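Local atomic coordinates of nourseothricin acetyltransferase (Streptomyces noursei, PDB entry 5C82), a protein that probably transfers an acetyl group from acetyl-CoA to the streptothricin antibiotic nourseothricin, making the producing organism resistant to it. Residues Phe36-Thr39 with Gly44-Leu47; Ala125-Ala130 with His155-Met160. The protein carries 1 engineered substitution. One frame throughout, in Å; residues are numbered along the deposited sequence.

Contact 1 (Phe36-Thr39 with Gly44-Leu47); sequences FRVT and GFTL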
loop_
_atom_site.group_PDB
_atom_site.type_symbol
_atom_site.label_atom_id
_atom_site.label_comp_id
_atom_site.label_asym_id
_atom_site.label_seq_id
_atom_site.Cartn_x
_atom_site.Cartn_y
_atom_site.Cartn_z
ATOM N N PHE A 36 2.109 -17.922 -7.197
ATOM C CA PHE A 36 2.507 -16.951 -8.211
ATOM C C PHE A 36 3.864 -16.465 -7.758
ATOM O O PHE A 36 3.994 -15.917 -6.651
ATOM C CB PHE A 36 1.497 -15.813 -8.369
ATOM C CG PHE A 36 0.279 -16.195 -9.190
ATOM C CD1 PHE A 36 -0.800 -16.851 -8.603
ATOM C CD2 PHE A 36 0.195 -15.859 -10.545
ATOM C CE1 PHE A 36 -1.934 -17.183 -9.357
ATOM C CE2 PHE A 36 -0.938 -16.184 -11.297
ATOM C CZ PHE A 36 -2.004 -16.833 -10.696
ATOM N N ARG A 37 4.892 -16.835 -8.534
ATOM C CA ARG A 37 6.276 -16.455 -8.283
ATOM C C ARG A 37 6.420 -15.051 -8.815
ATOM O O ARG A 37 5.993 -14.758 -9.944
ATOM C CB ARG A 37 7.260 -17.408 -9.010
ATOM C CG ARG A 37 8.740 -17.099 -8.723
ATOM C CD ARG A 37 9.655 -18.115 -9.370
ATOM N NE ARG A 37 9.631 -19.397 -8.660
ATOM C CZ ARG A 37 10.048 -20.551 -9.174
ATOM N NH1 ARG A 37 10.516 -20.604 -10.417
ATOM N NH2 ARG A 37 9.983 -21.664 -8.455
ATOM N N VAL A 38 6.968 -14.175 -7.969
ATOM C CA VAL A 38 7.187 -12.772 -8.280
ATOM C C VAL A 38 8.679 -12.590 -8.590
ATOM O O VAL A 38 9.530 -12.959 -7.781
ATOM C CB VAL A 38 6.691 -11.828 -7.142
ATOM C CG1 VAL A 38 7.050 -10.383 -7.435
ATOM C CG2 VAL A 38 5.188 -11.974 -6.907
ATOM N N THR A 39 8.979 -12.046 -9.766
ATOM C CA THR A 39 10.352 -11.798 -10.197
ATOM C C THR A 39 10.564 -10.289 -10.417
ATOM O O THR A 39 9.856 -9.666 -11.217
ATOM C CB THR A 39 10.664 -12.635 -11.460
ATOM O OG1 THR A 39 10.619 -14.018 -11.127
ATOM C CG2 THR A 39 12.006 -12.287 -12.097
ATOM N N GLY A 44 10.901 -3.602 -13.667
ATOM C CA GLY A 44 9.574 -3.891 -13.146
ATOM C C GLY A 44 9.444 -5.243 -12.475
ATOM O O GLY A 44 10.397 -5.768 -11.885
ATOM N N PHE A 45 8.244 -5.808 -12.549
ATOM C CA PHE A 45 7.972 -7.094 -11.917
ATOM C C PHE A 45 7.184 -7.973 -12.814
ATOM O O PHE A 45 6.310 -7.493 -13.523
ATOM C CB PHE A 45 7.199 -6.921 -10.588
ATOM C CG PHE A 45 7.872 -6.001 -9.612
ATOM C CD1 PHE A 45 8.850 -6.476 -8.746
ATOM C CD2 PHE A 45 7.545 -4.647 -9.568
ATOM C CE1 PHE A 45 9.517 -5.605 -7.872
ATOM C CE2 PHE A 45 8.188 -3.787 -8.673
ATOM C CZ PHE A 45 9.169 -4.272 -7.834
ATOM N N THR A 46 7.430 -9.268 -12.721
ATOM C CA THR A 46 6.676 -10.273 -13.448
ATOM C C THR A 46 6.158 -11.335 -12.474
ATOM O O THR A 46 6.822 -11.671 -11.500
ATOM C CB THR A 46 7.447 -10.816 -14.666
ATOM O OG1 THR A 46 6.560 -11.645 -15.409
ATOM C CG2 THR A 46 8.664 -11.622 -14.289
ATOM N N LEU A 47 4.957 -11.841 -12.749
ATOM C CA LEU A 47 4.281 -12.861 -11.965
ATOM C C LEU A 47 4.072 -14.052 -12.854
ATOM O O LEU A 47 3.631 -13.903 -13.981
ATOM C CB LEU A 47 2.900 -12.380 -11.468
ATOM C CG LEU A 47 2.836 -11.592 -10.161
ATOM C CD1 LEU A 47 3.458 -10.183 -10.309
ATOM C CD2 LEU A 47 1.405 -11.451 -9.732
#
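A beta hairpin formed by strand 34-40 and the start of strand 44-58 is paired here near its turn, where Thr39 faces Thr46 in a hydrogen-bonded antiparallel pair. Both rungs of this pair are made: Thr39 N donates to Thr46 O at 2.8 Å, with an N-H...O angle of 169°, and Thr46 N returns a bond to Thr39 O at 2.9 Å. The two threonine side chains lie side by side and point the same way, touching through Thr39 CB and Thr46 CG2 at 3.6 Å. In Thr46 the hydroxyl OG1 stands anti to the backbone N (chi1 -172°), which leaves CG2 between N and the carbonyl carbon as the branch that meets Thr39; OG1 makes a weak hydrogen bond to Asp43 of the second subunit.

Val38 and Leu47 form the next, non-hydrogen-bonded pair, with their side chains on the other face of the sheet. There Val38 CG2 meets Leu47 CG at 4.0 Å, while the CG1 branch, anti to the backbone N (chi1 175°), lies at the limit of contact with the Phe45 ring, 4.5 Å from Phe45 CD1. Leu183 touches both Val38 and Leu47, and Leu167 touches both Val38 and Phe45, so this apolar face packs on strands 163-168 and 182-188. Between the strands, CA-H...O contacts supplement the amide bonds, as from Leu47 CA to Arg37 O at 3.3 Å. Gly44, Phe45 and Thr46 also pair with a strand of the second subunit, and Phe45 packs on Leu164 of that chain. Two strands joined by a short connection, a hydrogen-bonded pair followed by a non-hydrogen-bonded one, form a beta hairpin, here part of a sheet continued across the dimer interface.

Contact 2 (Ala125-Ala130 with His155-Met160); sequences ALMGLA and HAYRRM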
loop_
_atom_site.group_PDB
_atom_site.type_symbol
_atom_site.label_atom_id
_atom_site.label_comp_id
_atom_site.label_asym_id
_atom_site.label_seq_id
_atom_site.Cartn_x
_atom_site.Cartn_y
_atom_site.Cartn_z
ATOM N N ALA A 125 -20.897 -13.700 -2.421
ATOM C CA ALA A 125 -21.975 -12.969 -1.771
ATOM C C ALA A 125 -21.392 -11.912 -0.821
ATOM O O ALA A 125 -21.847 -10.764 -0.853
ATOM C CB ALA A 125 -22.892 -13.922 -1.018
ATOM N N LEU A 126 -20.360 -12.266 -0.028
ATOM C CA LEU A 126 -19.709 -11.293 0.884
ATOM C C LEU A 126 -19.073 -10.118 0.119
ATOM O O LEU A 126 -19.176 -8.978 0.564
ATOM C CB LEU A 126 -18.658 -11.941 1.803
ATOM C CG LEU A 126 -19.157 -12.889 2.887
ATOM C CD1 LEU A 126 -18.005 -13.716 3.432
ATOM C CD2 LEU A 126 -19.890 -12.149 4.005
HETATM N N MSE A 127 -18.437 -10.414 -1.039
HETATM C CA MSE A 127 -17.813 -9.425 -1.918
HETATM C C MSE A 127 -18.885 -8.541 -2.578
HETATM O O MSE A 127 -18.641 -7.355 -2.810
HETATM C CB MSE A 127 -16.905 -10.095 -2.967
HETATM C CG MSE A 127 -15.987 -9.102 -3.678
HETATM SE SE MSE A 127 -14.709 -8.287 -2.407
HETATM C CE MSE A 127 -13.346 -9.638 -2.390
ATOM N N GLY A 128 -20.060 -9.120 -2.839
ATOM C CA GLY A 128 -21.213 -8.386 -3.366
ATOM C C GLY A 128 -21.707 -7.402 -2.313
ATOM O O GLY A 128 -22.002 -6.248 -2.627
ATOM N N LEU A 129 -21.759 -7.840 -1.042
ATOM C CA LEU A 129 -22.162 -7.003 0.103
ATOM C C LEU A 129 -21.156 -5.858 0.296
ATOM O O LEU A 129 -21.565 -4.722 0.537
ATOM C CB LEU A 129 -22.270 -7.844 1.380
ATOM C CG LEU A 129 -23.511 -8.768 1.508
ATOM C CD1 LEU A 129 -23.435 -9.566 2.812
ATOM C CD2 LEU A 129 -24.836 -7.970 1.498
ATOM N N ALA A 130 -19.838 -6.160 0.096
ATOM C CA ALA A 130 -18.753 -5.187 0.119
ATOM C C ALA A 130 -18.975 -4.167 -1.013
ATOM O O ALA A 130 -18.824 -2.971 -0.784
ATOM C CB ALA A 130 -17.401 -5.882 -0.053
ATOM N N HIS A 155 -7.048 -16.540 -8.186
ATOM C CA HIS A 155 -7.908 -16.996 -9.279
ATOM C C HIS A 155 -9.369 -16.683 -8.977
ATOM O O HIS A 155 -10.060 -16.203 -9.878
ATOM C CB HIS A 155 -7.705 -18.490 -9.547
ATOM C CG HIS A 155 -6.526 -18.780 -10.432
ATOM N ND1 HIS A 155 -6.529 -18.438 -11.771
ATOM C CD2 HIS A 155 -5.374 -19.430 -10.150
ATOM C CE1 HIS A 155 -5.377 -18.868 -12.257
ATOM N NE2 HIS A 155 -4.653 -19.480 -11.322
ATOM N N ALA A 156 -9.810 -16.853 -7.697
ATOM C CA ALA A 156 -11.204 -16.537 -7.295
ATOM C C ALA A 156 -11.532 -15.033 -7.459
ATOM O O ALA A 156 -12.629 -14.690 -7.914
ATOM C CB ALA A 156 -11.472 -16.999 -5.869
ATOM N N TYR A 157 -10.554 -14.143 -7.133
ATOM C CA TYR A 157 -10.691 -12.682 -7.247
ATOM C C TYR A 157 -10.779 -12.277 -8.684
ATOM O O TYR A 157 -11.552 -11.378 -9.015
ATOM C CB TYR A 157 -9.499 -11.953 -6.583
ATOM C CG TYR A 157 -9.472 -12.115 -5.081
ATOM C CD1 TYR A 157 -10.658 -12.205 -4.343
ATOM C CD2 TYR A 157 -8.267 -12.202 -4.393
ATOM C CE1 TYR A 157 -10.638 -12.413 -2.969
ATOM C CE2 TYR A 157 -8.236 -12.428 -3.017
ATOM C CZ TYR A 157 -9.424 -12.513 -2.309
ATOM O OH TYR A 157 -9.381 -12.664 -0.955
ATOM N N ARG A 158 -9.964 -12.931 -9.543
ATOM C CA ARG A 158 -9.941 -12.677 -10.979
ATOM C C ARG A 158 -11.293 -12.993 -11.595
ATOM O O ARG A 158 -11.725 -12.356 -12.555
ATOM C CB ARG A 158 -8.788 -13.486 -11.658
ATOM C CG ARG A 158 -8.614 -13.201 -13.156
ATOM C CD ARG A 158 -8.189 -11.757 -13.419
ATOM N NE ARG A 158 -7.621 -11.584 -14.760
ATOM C CZ ARG A 158 -8.247 -11.033 -15.799
ATOM N NH1 ARG A 158 -9.477 -10.540 -15.665
ATOM N NH2 ARG A 158 -7.640 -10.939 -16.967
ATOM N N ARG A 159 -11.973 -13.968 -11.013
ATOM C CA ARG A 159 -13.289 -14.436 -11.442
ATOM C C ARG A 159 -14.446 -13.741 -10.712
ATOM O O ARG A 159 -15.598 -14.167 -10.810
ATOM C CB ARG A 159 -13.332 -15.948 -11.293
ATOM C CG ARG A 159 -12.535 -16.613 -12.373
ATOM C CD ARG A 159 -12.113 -17.994 -11.953
ATOM N NE ARG A 159 -11.302 -18.639 -12.984
ATOM C CZ ARG A 159 -10.005 -18.430 -13.188
ATOM N NH1 ARG A 159 -9.348 -17.528 -12.468
ATOM N NH2 ARG A 159 -9.364 -19.089 -14.145
HETATM N N MSE A 160 -14.135 -12.651 -10.009
HETATM C CA MSE A 160 -15.095 -11.772 -9.339
HETATM C C MSE A 160 -15.005 -10.343 -9.938
HETATM O O MSE A 160 -15.670 -9.424 -9.438
HETATM C CB MSE A 160 -14.801 -11.699 -7.836
HETATM C CG MSE A 160 -15.438 -12.813 -7.033
HETATM SE SE MSE A 160 -15.002 -12.515 -5.170
HETATM C CE MSE A 160 -14.975 -14.361 -4.631
#
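Selenomethionine Met127 reaches from its helix to both Tyr157 and Met160, its methyl end lying against the tyrosine ring and its base against the other selenium. Met127 CE stands 3.9 Å from Tyr157 CE1, approaching the ring obliquely, and the two side chains cross at about a right angle. Nearer the backbone, Met127 CB packs on Met160 SE at 3.8 Å, and CG is almost as close to the same selenium. CG of Met127 is anti to the backbone N (chi1 -166°), beside the carbonyl carbon; bends at chi2 and chi3 then bring CE to the tyrosine.

The contact joins helix 122-137 to the end of helix 151-158 and the residue Met160 just beyond it, within the GNAT acetyltransferase fold, with strands 105-113 and 141-147 of the mixed sheet beneath. Ile111 and Leu144 touch both Met127 and Tyr157, so the selenomethionine and the ring share one apolar floor. The nearest atoms of the Tyr157 side chain and a bound tartaric acid, which probably came from the crystallisation liquor, are about 3 Å apart.

Met160 follows the end of helix 151-158, where Arg159 is the first residue to leave helical backbone angles. At this end His155 O accepts from both Arg159 N and Arg159 NH1, which arrive from opposite faces of the carbonyl plane. The NH1 bond measures 3.0 Å from Arg159 NH1 to His155 O, with the donor above the carbonyl plane, although the oxygen lies close to the guanidinium plane. Arg159 NH1 also sits at the edge of the imidazole, in its plane, in a weak hydrogen bond to His155 ND1, while His155 NE2 is bonded to Glu49.

How the contacts relate
Contact 1 comes first along the chain and is complete before contact 2 begins, and their centres lie 23 Å apart. The hairpin of contact 1 belongs to the small antiparallel sheet that continues into the second subunit; the centre of contact 1 lies about 20 Å from the centre of the chain. Contact 2 joins two helical regions that pack on the mixed sheet, and its own centre is about 9 Å from that of the chain. They nevertheless touch: Phe36 CZ packs on His155 NE2 at 3.8 Å. The mixed sheet packs against both contacts, through different strands. Contact 1 sits at the dimer interface, contact 2 in the buried interior of the GNAT fold.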